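Local coordinates for glycosyl hydrolases family 31 family protein (Aspergillus niger, PDB 6DRU), which releases alpha-D-xylose from the non-reducing terminal glucose of xyloglucan oligosaccharides, acting as a family 31 alpha-xylosidase, at residues H158-K163 with S501-A506; T494-V499 with T639-M644; E147-T152 with F181-G186; S174-P179 with S469-I474. One frame throughout, in Å; residues are numbered along the deposited sequence.

Contact 1 (H158-K163 with S501-A506); sequences HMINKK and SGLSAA. With NAG (2-acetamido-2-deoxy-beta-D-glucopyranose), chain E.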
loop_
_atom_site.group_PDB
_atom_site.type_symbol
_atom_site.label_atom_id
_atom_site.label_comp_id
_atom_site.label_asym_id
_atom_site.label_seq_id
_atom_site.Cartn_x
_atom_site.Cartn_y
_atom_site.Cartn_z
ATOM N N HIS A 158 6.005 33.777 -13.381
ATOM C CA HIS A 158 5.854 35.212 -13.632
ATOM C C HIS A 158 5.004 35.885 -12.556
ATOM O O HIS A 158 4.289 36.853 -12.830
ATOM C CB HIS A 158 5.270 35.471 -15.025
ATOM C CG HIS A 158 5.706 36.765 -15.637
ATOM N ND1 HIS A 158 5.702 36.981 -16.999
ATOM C CD2 HIS A 158 6.160 37.910 -15.077
ATOM C CE1 HIS A 158 6.135 38.203 -17.250
ATOM N NE2 HIS A 158 6.419 38.788 -16.100
ATOM N N MET A 159 5.073 35.374 -11.324
ATOM C CA MET A 159 4.295 35.900 -10.212
ATOM C C MET A 159 5.164 36.000 -8.967
ATOM O O MET A 159 6.021 35.144 -8.729
ATOM C CB MET A 159 3.088 35.004 -9.897
ATOM C CG MET A 159 2.248 34.616 -11.100
ATOM S SD MET A 159 1.013 33.364 -10.696
ATOM C CE MET A 159 -0.108 34.334 -9.699
ATOM N N ILE A 160 4.946 37.052 -8.182
ATOM C CA ILE A 160 5.502 37.133 -6.838
ATOM C C ILE A 160 4.444 36.928 -5.763
ATOM O O ILE A 160 4.805 36.626 -4.615
ATOM C CB ILE A 160 6.251 38.462 -6.605
ATOM C CG1 ILE A 160 5.344 39.655 -6.907
ATOM C CG2 ILE A 160 7.533 38.511 -7.425
ATOM C CD1 ILE A 160 5.950 40.981 -6.518
ATOM N N ASN A 161 3.163 37.089 -6.086
ATOM C CA ASN A 161 2.068 36.743 -5.186
ATOM C C ASN A 161 1.597 35.339 -5.545
ATOM O O ASN A 161 0.983 35.132 -6.598
ATOM C CB ASN A 161 0.927 37.752 -5.296
ATOM C CG ASN A 161 -0.237 37.421 -4.380
ATOM O OD1 ASN A 161 -0.089 36.676 -3.411
ATOM N ND2 ASN A 161 -1.404 37.974 -4.686
ATOM N N LYS A 162 1.883 34.377 -4.671
ATOM C CA LYS A 162 1.567 32.979 -4.923
ATOM C C LYS A 162 0.173 32.588 -4.444
ATOM O O LYS A 162 -0.170 31.402 -4.487
ATOM C CB LYS A 162 2.616 32.078 -4.266
ATOM C CG LYS A 162 4.042 32.345 -4.732
ATOM C CD LYS A 162 4.210 32.056 -6.220
ATOM C CE LYS A 162 5.562 32.535 -6.736
ATOM N NZ LYS A 162 6.647 31.539 -6.515
ATOM N N LYS A 163 -0.632 33.550 -3.996
ATOM C CA LYS A 163 -1.985 33.247 -3.550
ATOM C C LYS A 163 -2.804 32.655 -4.692
ATOM O O LYS A 163 -2.705 33.093 -5.841
ATOM C CB LYS A 163 -2.659 34.512 -3.017
ATOM C CG LYS A 163 -4.098 34.324 -2.562
ATOM C CD LYS A 163 -4.165 33.995 -1.083
ATOM C CE LYS A 163 -5.595 33.767 -0.630
ATOM N NZ LYS A 163 -5.657 33.229 0.758
ATOM N N SER A 501 11.098 34.887 -10.492
ATOM C CA SER A 501 11.638 33.695 -9.845
ATOM C C SER A 501 12.707 34.058 -8.821
ATOM O O SER A 501 12.733 33.502 -7.717
ATOM C CB SER A 501 12.199 32.734 -10.894
ATOM O OG SER A 501 12.536 31.483 -10.319
ATOM N N GLY A 502 13.601 34.986 -9.170
ATOM C CA GLY A 502 14.615 35.415 -8.224
ATOM C C GLY A 502 14.051 36.205 -7.062
ATOM O O GLY A 502 14.620 36.197 -5.966
ATOM N N LEU A 503 12.935 36.904 -7.281
ATOM C CA LEU A 503 12.293 37.622 -6.184
ATOM C C LEU A 503 11.608 36.658 -5.225
ATOM O O LEU A 503 11.587 36.890 -4.011
ATOM C CB LEU A 503 11.299 38.642 -6.735
ATOM C CG LEU A 503 11.937 39.725 -7.607
ATOM C CD1 LEU A 503 10.882 40.647 -8.198
ATOM C CD2 LEU A 503 12.962 40.505 -6.799
ATOM N N SER A 504 11.040 35.570 -5.750
ATOM C CA SER A 504 10.461 34.551 -4.882
ATOM C C SER A 504 11.539 33.841 -4.072
ATOM O O SER A 504 11.323 33.502 -2.902
ATOM C CB SER A 504 9.665 33.543 -5.712
ATOM O OG SER A 504 8.563 34.161 -6.353
ATOM N N ALA A 505 12.706 33.609 -4.678
ATOM C CA ALA A 505 13.812 32.995 -3.951
ATOM C C ALA A 505 14.274 33.878 -2.799
ATOM O O ALA A 505 14.670 33.374 -1.741
ATOM C CB ALA A 505 14.970 32.706 -4.906
ATOM N N ALA A 506 14.236 35.198 -2.987
ATOM C CA ALA A 506 14.638 36.105 -1.917
ATOM C C ALA A 506 13.706 35.984 -0.718
ATOM O O ALA A 506 14.157 36.017 0.434
ATOM C CB ALA A 506 14.676 37.543 -2.433
HETATM C C1 NAG E . 4.041 41.556 -18.368
HETATM C C2 NAG E . 4.724 41.193 -19.672
HETATM C C3 NAG E . 3.893 40.310 -20.527
HETATM C C4 NAG E . 3.375 39.136 -19.730
HETATM C C5 NAG E . 2.645 39.649 -18.511
HETATM C C6 NAG E . 2.107 38.482 -17.707
HETATM C C7 NAG E . 6.392 42.743 -20.606
HETATM C C8 NAG E . 6.727 44.009 -21.362
HETATM N N2 NAG E . 5.037 42.383 -20.383
HETATM O O3 NAG E . 4.660 39.879 -21.628
HETATM O O4 NAG E . 2.499 38.368 -20.520
HETATM O O5 NAG E . 3.548 40.400 -17.735
HETATM O O6 NAG E . 2.590 38.546 -16.384
HETATM O O7 NAG E . 7.285 42.036 -20.185
HETATM O O HOH W 1 7.232 35.752 -4.433
#
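Ile-160 and Leu-503 make the close-fitting part of this contact, where an irregular loop meets a helix. With chi1 at 55°, Ile-160 holds CG1 between its backbone N and carbonyl carbon, and the other branch, CG2, faces the helix. That methyl lies 3.8 Å from Leu-503 CB and also reaches CD1, the two side chains meeting at a slant. Beside this apolar patch the fit is looser, and one water spans the segments, donating to Ile-160 O at 2.6 Å and lying 2.8 Å from Ser-504 OG, a hydroxyl that also bonds Ala-500 O one turn back along the helix. The chain of Lys-162, bent at chi2 and chi4, brings NZ to 3.3 Å from Ser-504 OG. At the start of the loop His-158 lies between the same helix and a sugar: its NE2 bonds Gln-641 OE1, and O6 of an N-acetylglucosamine from a protein-linked glycan sits 3.5 Å above the centre of its imidazole. Such a mixture of one apolar contact and a buried water is how an irregular loop of the N-terminal beta domain rests against helix 492-508, which connects parallel strands 481-484 and 513-514 of the family 31 catalytic TIM barrel.

Contact 2 (T494-V499 with T639-M644); sequences TLAVQV and TTQQYM. With NAG (2-acetamido-2-deoxy-beta-D-glucopyranose), chain E.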
loop_
_atom_site.group_PDB
_atom_site.type_symbol
_atom_site.label_atom_id
_atom_site.label_comp_id
_atom_site.label_asym_id
_atom_site.label_seq_id
_atom_site.Cartn_x
_atom_site.Cartn_y
_atom_site.Cartn_z
ATOM N N THR A 494 11.018 34.741 -21.783
ATOM C CA THR A 494 11.742 34.078 -20.705
ATOM C C THR A 494 12.488 35.082 -19.835
ATOM O O THR A 494 12.523 34.948 -18.607
ATOM C CB THR A 494 12.710 33.047 -21.282
ATOM O OG1 THR A 494 11.975 32.019 -21.956
ATOM C CG2 THR A 494 13.546 32.427 -20.184
ATOM N N LEU A 495 13.088 36.099 -20.454
ATOM C CA LEU A 495 13.826 37.092 -19.682
ATOM C C LEU A 495 12.922 37.809 -18.687
ATOM O O LEU A 495 13.362 38.151 -17.583
ATOM C CB LEU A 495 14.492 38.092 -20.627
ATOM C CG LEU A 495 15.021 39.398 -20.033
ATOM C CD1 LEU A 495 16.238 39.133 -19.171
ATOM C CD2 LEU A 495 15.350 40.387 -21.136
ATOM N N ALA A 496 11.654 38.023 -19.048
ATOM C CA ALA A 496 10.730 38.701 -18.145
ATOM C C ALA A 496 10.330 37.824 -16.965
ATOM O O ALA A 496 10.111 38.336 -15.861
ATOM C CB ALA A 496 9.487 39.153 -18.912
ATOM N N VAL A 497 10.224 36.508 -17.169
ATOM C CA VAL A 497 9.767 35.638 -16.090
ATOM C C VAL A 497 10.877 35.321 -15.093
ATOM O O VAL A 497 10.582 34.985 -13.940
ATOM C CB VAL A 497 9.144 34.343 -16.640
ATOM C CG1 VAL A 497 8.128 34.666 -17.727
ATOM C CG2 VAL A 497 10.207 33.400 -17.157
ATOM N N GLN A 498 12.146 35.407 -15.505
ATOM C CA GLN A 498 13.240 35.064 -14.600
ATOM C C GLN A 498 13.296 36.000 -13.402
ATOM O O GLN A 498 13.740 35.594 -12.322
ATOM C CB GLN A 498 14.578 35.097 -15.341
ATOM C CG GLN A 498 14.696 34.093 -16.468
ATOM C CD GLN A 498 14.227 32.713 -16.061
ATOM O OE1 GLN A 498 14.807 32.085 -15.176
ATOM N NE2 GLN A 498 13.175 32.230 -16.708
ATOM N N VAL A 499 12.860 37.250 -13.572
ATOM C CA VAL A 499 12.948 38.228 -12.489
ATOM C C VAL A 499 12.084 37.795 -11.311
ATOM O O VAL A 499 12.532 37.792 -10.158
ATOM C CB VAL A 499 12.554 39.627 -12.993
ATOM C CG1 VAL A 499 12.760 40.660 -11.895
ATOM C CG2 VAL A 499 13.350 39.986 -14.234
ATOM N N THR A 639 5.962 45.139 -10.455
ATOM C CA THR A 639 6.449 44.459 -9.263
ATOM C C THR A 639 7.061 43.094 -9.542
ATOM O O THR A 639 7.897 42.642 -8.754
ATOM C CB THR A 639 5.316 44.295 -8.239
ATOM O OG1 THR A 639 4.186 43.678 -8.867
ATOM C CG2 THR A 639 4.904 45.648 -7.690
ATOM N N THR A 640 6.678 42.436 -10.635
ATOM C CA THR A 640 7.273 41.159 -11.007
ATOM C C THR A 640 8.511 41.308 -11.881
ATOM O O THR A 640 9.228 40.321 -12.083
ATOM C CB THR A 640 6.244 40.277 -11.729
ATOM O OG1 THR A 640 5.915 40.856 -12.998
ATOM C CG2 THR A 640 4.981 40.134 -10.894
ATOM N N GLN A 641 8.782 42.510 -12.402
ATOM C CA GLN A 641 9.930 42.735 -13.273
ATOM C C GLN A 641 10.783 43.925 -12.843
ATOM O O GLN A 641 11.717 44.292 -13.565
ATOM C CB GLN A 641 9.474 42.920 -14.726
ATOM C CG GLN A 641 8.652 41.760 -15.271
ATOM C CD GLN A 641 8.216 41.974 -16.708
ATOM O OE1 GLN A 641 7.218 41.411 -17.157
ATOM N NE2 GLN A 641 8.969 42.789 -17.438
ATOM N N GLN A 642 10.489 44.539 -11.698
ATOM C CA GLN A 642 11.347 45.548 -11.096
ATOM C C GLN A 642 11.724 45.109 -9.689
ATOM O O GLN A 642 10.992 44.353 -9.043
ATOM C CB GLN A 642 10.670 46.924 -11.029
ATOM C CG GLN A 642 10.109 47.442 -12.341
ATOM C CD GLN A 642 9.494 48.824 -12.192
ATOM O OE1 GLN A 642 8.920 49.369 -13.136
ATOM N NE2 GLN A 642 9.617 49.400 -11.001
ATOM N N TYR A 643 12.869 45.591 -9.212
ATOM C CA TYR A 643 13.330 45.219 -7.883
ATOM C C TYR A 643 14.424 46.177 -7.446
ATOM O O TYR A 643 15.032 46.874 -8.262
ATOM C CB TYR A 643 13.851 43.779 -7.850
ATOM C CG TYR A 643 15.077 43.548 -8.705
ATOM C CD1 TYR A 643 14.960 43.288 -10.064
ATOM C CD2 TYR A 643 16.350 43.582 -8.148
ATOM C CE1 TYR A 643 16.078 43.074 -10.847
ATOM C CE2 TYR A 643 17.473 43.370 -8.923
ATOM C CZ TYR A 643 17.331 43.115 -10.272
ATOM O OH TYR A 643 18.446 42.901 -11.051
ATOM N N MET A 644 14.668 46.196 -6.140
ATOM C CA MET A 644 15.779 46.941 -5.567
ATOM C C MET A 644 16.976 46.005 -5.443
ATOM O O MET A 644 16.927 45.026 -4.691
ATOM C CB MET A 644 15.397 47.524 -4.207
ATOM C CG MET A 644 14.366 48.648 -4.276
ATOM S SD MET A 644 15.004 50.217 -4.904
ATOM C CE MET A 644 16.162 50.668 -3.613
HETATM C C1 NAG E . 4.041 41.556 -18.368
HETATM C C2 NAG E . 4.724 41.193 -19.672
HETATM C C3 NAG E . 3.893 40.310 -20.527
HETATM C C4 NAG E . 3.375 39.136 -19.730
HETATM C C5 NAG E . 2.645 39.649 -18.511
HETATM C C6 NAG E . 2.107 38.482 -17.707
HETATM C C7 NAG E . 6.392 42.743 -20.606
HETATM C C8 NAG E . 6.727 44.009 -21.362
HETATM N N2 NAG E . 5.037 42.383 -20.383
HETATM O O3 NAG E . 4.660 39.879 -21.628
HETATM O O4 NAG E . 2.499 38.368 -20.520
HETATM O O5 NAG E . 3.548 40.400 -17.735
HETATM O O6 NAG E . 2.590 38.546 -16.384
HETATM O O7 NAG E . 7.285 42.036 -20.185
#
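Val-499, Gln-641 and Ala-496 carry most of the buried surface here, and they illustrate how a helix can pack against a chain that is just leaving another helix. Val-499 is the wedge. Its CB rests 3.5 Å from Thr-640 O, near the end of helix 637-640, and CG1, placed anti to the backbone N (chi1 -175°), reaches onward between two residues, lying 3.8 Å from Gln-641 CA and 3.9 Å from CD1 of the Tyr-643 ring. The phenol OH of Tyr-643 is held by Phe-550 O and Trp-547 NE1, which ties the ring to the region of helix 535-548. One turn earlier on the helix, Ala-496 offers only a methyl, and the extended side chain of Gln-641 runs past it, with Ala-496 CB 3.7 Å from Gln-641 OE1. That oxygen accepts from Asn-637 ND2 and from His-158 NE2. Gln-641 NE2 makes a weak bond, 3.3 Å with an angle of 139°, to the acetamide O7 of an N-acetylglucosamine of the attached glycan. No hydrogen bond joins the two segments, so the barrel helix and the C-terminal domain are held here by apolar and van der Waals contact. The amide lies among Asn-637, His-158 and the sugar, and two donors on OE1 probably settle which end is the oxygen, leaving NE2 as the weak donor to O7.

Contact 3 (E147-T152 with F181-G186); sequences EQIYGT and FMSNKG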
loop_
_atom_site.group_PDB
_atom_site.type_symbol
_atom_site.label_atom_id
_atom_site.label_comp_id
_atom_site.label_asym_id
_atom_site.label_seq_id
_atom_site.Cartn_x
_atom_site.Cartn_y
_atom_site.Cartn_z
ATOM N N GLU A 147 -5.309 37.816 1.195
ATOM C CA GLU A 147 -3.954 37.547 1.652
ATOM C C GLU A 147 -3.000 37.408 0.470
ATOM O O GLU A 147 -3.395 37.090 -0.654
ATOM C CB GLU A 147 -3.913 36.277 2.503
ATOM C CG GLU A 147 -2.834 36.284 3.573
ATOM C CD GLU A 147 -2.961 35.125 4.542
ATOM O OE1 GLU A 147 -1.969 34.824 5.239
ATOM O OE2 GLU A 147 -4.046 34.506 4.597
ATOM N N GLN A 148 -1.721 37.659 0.740
ATOM C CA GLN A 148 -0.670 37.561 -0.260
ATOM C C GLN A 148 0.450 36.676 0.268
ATOM O O GLN A 148 0.859 36.804 1.426
ATOM C CB GLN A 148 -0.126 38.946 -0.630
ATOM C CG GLN A 148 -1.156 39.857 -1.276
ATOM C CD GLN A 148 -0.557 41.162 -1.759
ATOM O OE1 GLN A 148 0.623 41.228 -2.105
ATOM N NE2 GLN A 148 -1.367 42.212 -1.775
ATOM N N ILE A 149 0.939 35.780 -0.584
ATOM C CA ILE A 149 1.951 34.798 -0.210
ATOM C C ILE A 149 3.194 35.050 -1.052
ATOM O O ILE A 149 3.119 35.062 -2.286
ATOM C CB ILE A 149 1.447 33.360 -0.401
ATOM C CG1 ILE A 149 0.144 33.141 0.375
ATOM C CG2 ILE A 149 2.508 32.366 0.027
ATOM C CD1 ILE A 149 0.252 33.444 1.851
ATOM N N TYR A 150 4.330 35.246 -0.387
ATOM C CA TYR A 150 5.607 35.476 -1.046
ATOM C C TYR A 150 6.585 34.371 -0.675
ATOM O O TYR A 150 6.649 33.951 0.484
ATOM C CB TYR A 150 6.201 36.834 -0.657
ATOM C CG TYR A 150 5.222 37.983 -0.713
ATOM C CD1 TYR A 150 4.406 38.171 -1.820
ATOM C CD2 TYR A 150 5.111 38.879 0.343
ATOM C CE1 TYR A 150 3.508 39.219 -1.874
ATOM C CE2 TYR A 150 4.217 39.930 0.298
ATOM C CZ TYR A 150 3.418 40.097 -0.812
ATOM O OH TYR A 150 2.527 41.144 -0.859
ATOM N N GLY A 151 7.359 33.915 -1.658
ATOM C CA GLY A 151 8.354 32.887 -1.422
ATOM C C GLY A 151 8.029 31.566 -2.086
ATOM O O GLY A 151 7.832 31.508 -3.304
ATOM N N THR A 152 7.980 30.498 -1.284
ATOM C CA THR A 152 7.655 29.139 -1.724
ATOM C C THR A 152 8.691 28.557 -2.686
ATOM O O THR A 152 8.406 27.585 -3.393
ATOM C CB THR A 152 6.256 29.065 -2.355
ATOM O OG1 THR A 152 6.277 29.664 -3.657
ATOM C CG2 THR A 152 5.230 29.783 -1.486
ATOM N N PHE A 181 7.425 30.685 3.390
ATOM C CA PHE A 181 6.739 31.810 2.776
ATOM C C PHE A 181 6.482 32.906 3.799
ATOM O O PHE A 181 6.405 32.651 5.004
ATOM C CB PHE A 181 5.412 31.380 2.127
ATOM C CG PHE A 181 4.319 31.051 3.110
ATOM C CD1 PHE A 181 3.410 32.022 3.511
ATOM C CD2 PHE A 181 4.176 29.767 3.605
ATOM C CE1 PHE A 181 2.397 31.721 4.403
ATOM C CE2 PHE A 181 3.161 29.460 4.493
ATOM C CZ PHE A 181 2.272 30.440 4.895
ATOM N N MET A 182 6.359 34.132 3.297
ATOM C CA MET A 182 5.928 35.282 4.079
ATOM C C MET A 182 4.527 35.686 3.647
ATOM O O MET A 182 4.178 35.590 2.466
ATOM C CB MET A 182 6.873 36.474 3.900
ATOM C CG MET A 182 8.307 36.233 4.323
ATOM S SD MET A 182 9.295 37.732 4.143
ATOM C CE MET A 182 8.977 38.151 2.430
ATOM N N SER A 183 3.728 36.137 4.606
ATOM C CA SER A 183 2.407 36.678 4.340
ATOM C C SER A 183 2.397 38.172 4.641
ATOM O O SER A 183 3.102 38.645 5.537
ATOM C CB SER A 183 1.338 35.968 5.173
ATOM O OG SER A 183 0.066 36.559 4.981
ATOM N N ASN A 184 1.594 38.915 3.878
ATOM C CA ASN A 184 1.476 40.346 4.126
ATOM C C ASN A 184 0.718 40.663 5.409
ATOM O O ASN A 184 0.691 41.829 5.816
ATOM C CB ASN A 184 0.812 41.040 2.933
ATOM C CG ASN A 184 -0.553 40.473 2.611
ATOM O OD1 ASN A 184 -0.938 39.422 3.121
ATOM N ND2 ASN A 184 -1.295 41.169 1.759
ATOM N N LYS A 185 0.114 39.665 6.058
ATOM C CA LYS A 185 -0.478 39.883 7.372
ATOM C C LYS A 185 0.568 40.094 8.456
ATOM O O LYS A 185 0.207 40.472 9.576
ATOM C CB LYS A 185 -1.378 38.707 7.754
ATOM C CG LYS A 185 -2.748 38.744 7.109
ATOM C CD LYS A 185 -3.694 37.759 7.771
ATOM C CE LYS A 185 -5.068 37.803 7.126
ATOM N NZ LYS A 185 -5.878 36.598 7.454
ATOM N N GLY A 186 1.842 39.860 8.157
ATOM C CA GLY A 186 2.894 40.070 9.125
ATOM C C GLY A 186 3.342 38.804 9.824
ATOM O O GLY A 186 3.533 38.798 11.044
#
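Tyr-150 and Met-182 form the antiparallel hydrogen-bonded pair at the centre of this strand pairing: Tyr-150 N donates to Met-182 O at 2.9 Å, and Met-182 N returns a bond to Tyr-150 O at 2.8 Å. Toward Glu-147 the pairing continues with a side chain standing in for one backbone acceptor. Asn-184 OD1 receives Gln-148 N at 3.1 Å from a donor 52° out of the carbonyl plane, while Asn-184 N gives only a weak bond to Gln-148 O. The hydroxyl of Ser-183 works both ways. A chi1 of 176° swings OG to the side opposite the backbone N, where it donates to Glu-147 OE1 at 2.7 Å, on the anti lone pair of that oxygen, and accepts Lys-185 N at 3.3 Å in an ST turn. Tyr-187 OH supplies a second bond to OE1. Lys-185 NZ stands 4.0 Å from Glu-147 OE2, a long salt bridge, and bonds Thr-144 OG1 as well. On the face of Ile-149, its CG2 lies 3.6 Å from Phe-181 CD1. Strand 149-151 is outermost in its sheet within the chain, yet Ile-149 N and O, turned away from 181-186, are bonded to Asn-161 OD1 and Lys-162 N. The chemistry also implies a buried carboxylate whose negative charge is probably stabilised by hydroxyl donors and a nearby lysine.

Contact 4 (S174-P179 with S469-I474); sequences SYIPTP and SRSGYI. With XYS (alpha-D-xylopyranose), chain N.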
loop_
_atom_site.group_PDB
_atom_site.type_symbol
_atom_site.label_atom_id
_atom_site.label_comp_id
_atom_site.label_asym_id
_atom_site.label_seq_id
_atom_site.Cartn_x
_atom_site.Cartn_y
_atom_site.Cartn_z
ATOM N N SER A 174 14.501 23.701 -12.917
ATOM C CA SER A 174 14.037 25.085 -12.740
ATOM C C SER A 174 12.918 25.214 -11.713
ATOM O O SER A 174 12.338 26.304 -11.585
ATOM C CB SER A 174 13.566 25.716 -14.054
ATOM O OG SER A 174 12.241 25.316 -14.357
ATOM N N TYR A 175 12.600 24.156 -10.971
ATOM C CA TYR A 175 11.454 24.134 -10.064
ATOM C C TYR A 175 11.929 23.612 -8.710
ATOM O O TYR A 175 12.122 22.405 -8.540
ATOM C CB TYR A 175 10.335 23.272 -10.641
ATOM C CG TYR A 175 9.034 23.280 -9.869
ATOM C CD1 TYR A 175 8.151 24.347 -9.964
ATOM C CD2 TYR A 175 8.678 22.208 -9.064
ATOM C CE1 TYR A 175 6.954 24.351 -9.269
ATOM C CE2 TYR A 175 7.487 22.203 -8.363
ATOM C CZ TYR A 175 6.629 23.275 -8.469
ATOM O OH TYR A 175 5.442 23.269 -7.774
ATOM N N ILE A 176 12.120 24.516 -7.754
ATOM C CA ILE A 176 12.598 24.147 -6.422
ATOM C C ILE A 176 11.543 24.520 -5.387
ATOM O O ILE A 176 11.678 25.553 -4.715
ATOM C CB ILE A 176 13.936 24.827 -6.097
ATOM C CG1 ILE A 176 14.880 24.760 -7.297
ATOM C CG2 ILE A 176 14.580 24.175 -4.881
ATOM C CD1 ILE A 176 16.057 25.703 -7.188
ATOM N N PRO A 177 10.490 23.720 -5.220
ATOM C CA PRO A 177 9.455 24.062 -4.234
ATOM C C PRO A 177 9.997 23.946 -2.816
ATOM O O PRO A 177 10.521 22.903 -2.419
ATOM C CB PRO A 177 8.353 23.034 -4.506
ATOM C CG PRO A 177 9.070 21.877 -5.115
ATOM C CD PRO A 177 10.195 22.460 -5.920
ATOM N N THR A 178 9.869 25.030 -2.056
ATOM C CA THR A 178 10.359 25.077 -0.685
ATOM C C THR A 178 9.309 25.728 0.206
ATOM O O THR A 178 8.971 26.900 0.008
ATOM C CB THR A 178 11.681 25.844 -0.609
ATOM O OG1 THR A 178 12.644 25.231 -1.475
ATOM C CG2 THR A 178 12.218 25.846 0.814
ATOM N N PRO A 179 8.777 25.013 1.198
ATOM C CA PRO A 179 7.668 25.549 2.008
ATOM C C PRO A 179 8.133 26.559 3.056
ATOM O O PRO A 179 8.025 26.344 4.266
ATOM C CB PRO A 179 7.078 24.277 2.628
ATOM C CG PRO A 179 8.255 23.379 2.791
ATOM C CD PRO A 179 9.162 23.654 1.616
ATOM N N SER A 469 24.713 25.279 -7.793
ATOM C CA SER A 469 23.673 24.271 -7.662
ATOM C C SER A 469 22.399 24.733 -8.355
ATOM O O SER A 469 22.115 25.932 -8.437
ATOM C CB SER A 469 23.384 23.971 -6.184
ATOM O OG SER A 469 22.186 23.230 -6.035
ATOM N N ARG A 470 21.628 23.764 -8.848
ATOM C CA ARG A 470 20.361 24.030 -9.518
ATOM C C ARG A 470 19.155 23.739 -8.639
ATOM O O ARG A 470 18.018 23.907 -9.090
ATOM C CB ARG A 470 20.264 23.209 -10.806
ATOM C CG ARG A 470 19.457 23.866 -11.912
ATOM C CD ARG A 470 19.438 22.995 -13.154
ATOM N NE ARG A 470 18.766 21.723 -12.920
ATOM C CZ ARG A 470 18.790 20.701 -13.769
ATOM N NH1 ARG A 470 19.462 20.803 -14.909
ATOM N NH2 ARG A 470 18.148 19.579 -13.477
ATOM N N SER A 471 19.371 23.301 -7.401
ATOM C CA SER A 471 18.275 22.953 -6.510
ATOM C C SER A 471 18.735 23.131 -5.069
ATOM O O SER A 471 19.903 23.418 -4.797
ATOM C CB SER A 471 17.787 21.524 -6.767
ATOM O OG SER A 471 16.562 21.270 -6.102
ATOM N N GLY A 472 17.797 22.952 -4.150
ATOM C CA GLY A 472 18.091 23.131 -2.743
ATOM C C GLY A 472 16.832 22.949 -1.934
ATOM O O GLY A 472 15.862 22.355 -2.409
ATOM N N TYR A 473 16.840 23.472 -0.712
ATOM C CA TYR A 473 15.661 23.347 0.134
ATOM C C TYR A 473 15.755 24.367 1.268
ATOM O O TYR A 473 16.429 25.394 1.137
ATOM C CB TYR A 473 15.515 21.903 0.643
ATOM C CG TYR A 473 14.101 21.545 1.033
ATOM C CD1 TYR A 473 13.048 21.749 0.151
ATOM C CD2 TYR A 473 13.817 21.005 2.280
ATOM C CE1 TYR A 473 11.751 21.429 0.499
ATOM C CE2 TYR A 473 12.521 20.678 2.638
ATOM C CZ TYR A 473 11.493 20.892 1.742
ATOM O OH TYR A 473 10.200 20.570 2.088
ATOM N N ILE A 474 15.064 24.078 2.374
ATOM C CA ILE A 474 15.014 24.994 3.505
ATOM C C ILE A 474 16.415 25.221 4.049
ATOM O O ILE A 474 17.148 24.271 4.348
ATOM C CB ILE A 474 14.075 24.440 4.587
ATOM C CG1 ILE A 474 12.676 24.208 4.012
ATOM C CG2 ILE A 474 14.010 25.379 5.771
ATOM C CD1 ILE A 474 11.750 23.455 4.940
HETATM C C1 XYS N . 21.979 20.906 -17.660
HETATM C C2 XYS N . 22.317 22.246 -17.048
HETATM C C3 XYS N . 23.077 23.073 -18.061
HETATM C C4 XYS N . 24.266 22.287 -18.570
HETATM C C5 XYS N . 23.802 20.927 -19.045
HETATM O O1 XYS N . 21.201 21.105 -18.817
HETATM O O2 XYS N . 21.133 22.910 -16.677
HETATM O O3 XYS N . 23.523 24.267 -17.461
HETATM O O4 XYS N . 24.859 22.980 -19.642
HETATM O O5 XYS N . 23.171 20.234 -17.991
HETATM O O HOH W 2 16.658 22.261 -11.073
HETATM O O HOH W 3 14.721 21.420 -7.808
#
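Ile-176 to Pro-179 and Arg-470 to Ile-474 run in nearly the same direction, 9° apart, with Ile-176 and Ser-471 CA atoms 5.8 Å from each other and no direct hydrogen bond between the segments. The contact sets strand 176-183 of the N-terminal beta domain against the loop that follows strand 467-469 of the TIM barrel. Side chains and water do the joining. Ile-176 spreads its branches along the loop, CD1 lying over Arg-470 O and CG2 meeting Gly-472 O at 3.3 Å. The side chain of Tyr-473 turns back toward the strand, bringing CE1 within 3.5 Å of Pro-177 O, which lies in the ring plane at its edge. Pro-179 CD packs 3.6 Å from the same Tyr-473 CE1, while the phenol OH is bonded to Met-193 O. Thr-178 CG2 touches Ile-474 CG1 at 3.6 Å. Two waters bridge the polar end: one receives Ser-471 OG and donates to Tyr-175 O, and the other accepts from Ser-174 N and Arg-470 NE. Arg-470 thereby links this interface to the xylose pocket. Asp-398 OD1 forms a salt bridge with its NH2, and NH1 donates at 3.2 Å to O2 of the bound xylose, which lies at the edge of the guanidinium and in its plane.

How the contacts relate
Followed from the N terminus, the chain meets 147-152, 158-163 and 174-179 before the first closure: 181-186 returns to 147-152 in contact 3, a short loop within the N-terminal beta domain. The other closures are long. Contact 4 joins 174-179 to the barrel loop at 469-474 and is nested inside contact 1, which closes at 501-506; both cross contact 3. Contact 2 opens at 494-499, inside the loop of contact 1, and crosses it to end at 639-644. Helix 492-508 serves contacts 1 and 2, strand 176-183 serves contacts 3 and 4. Together they tie the beta domain, the TIM barrel and the C-terminal domain into one body.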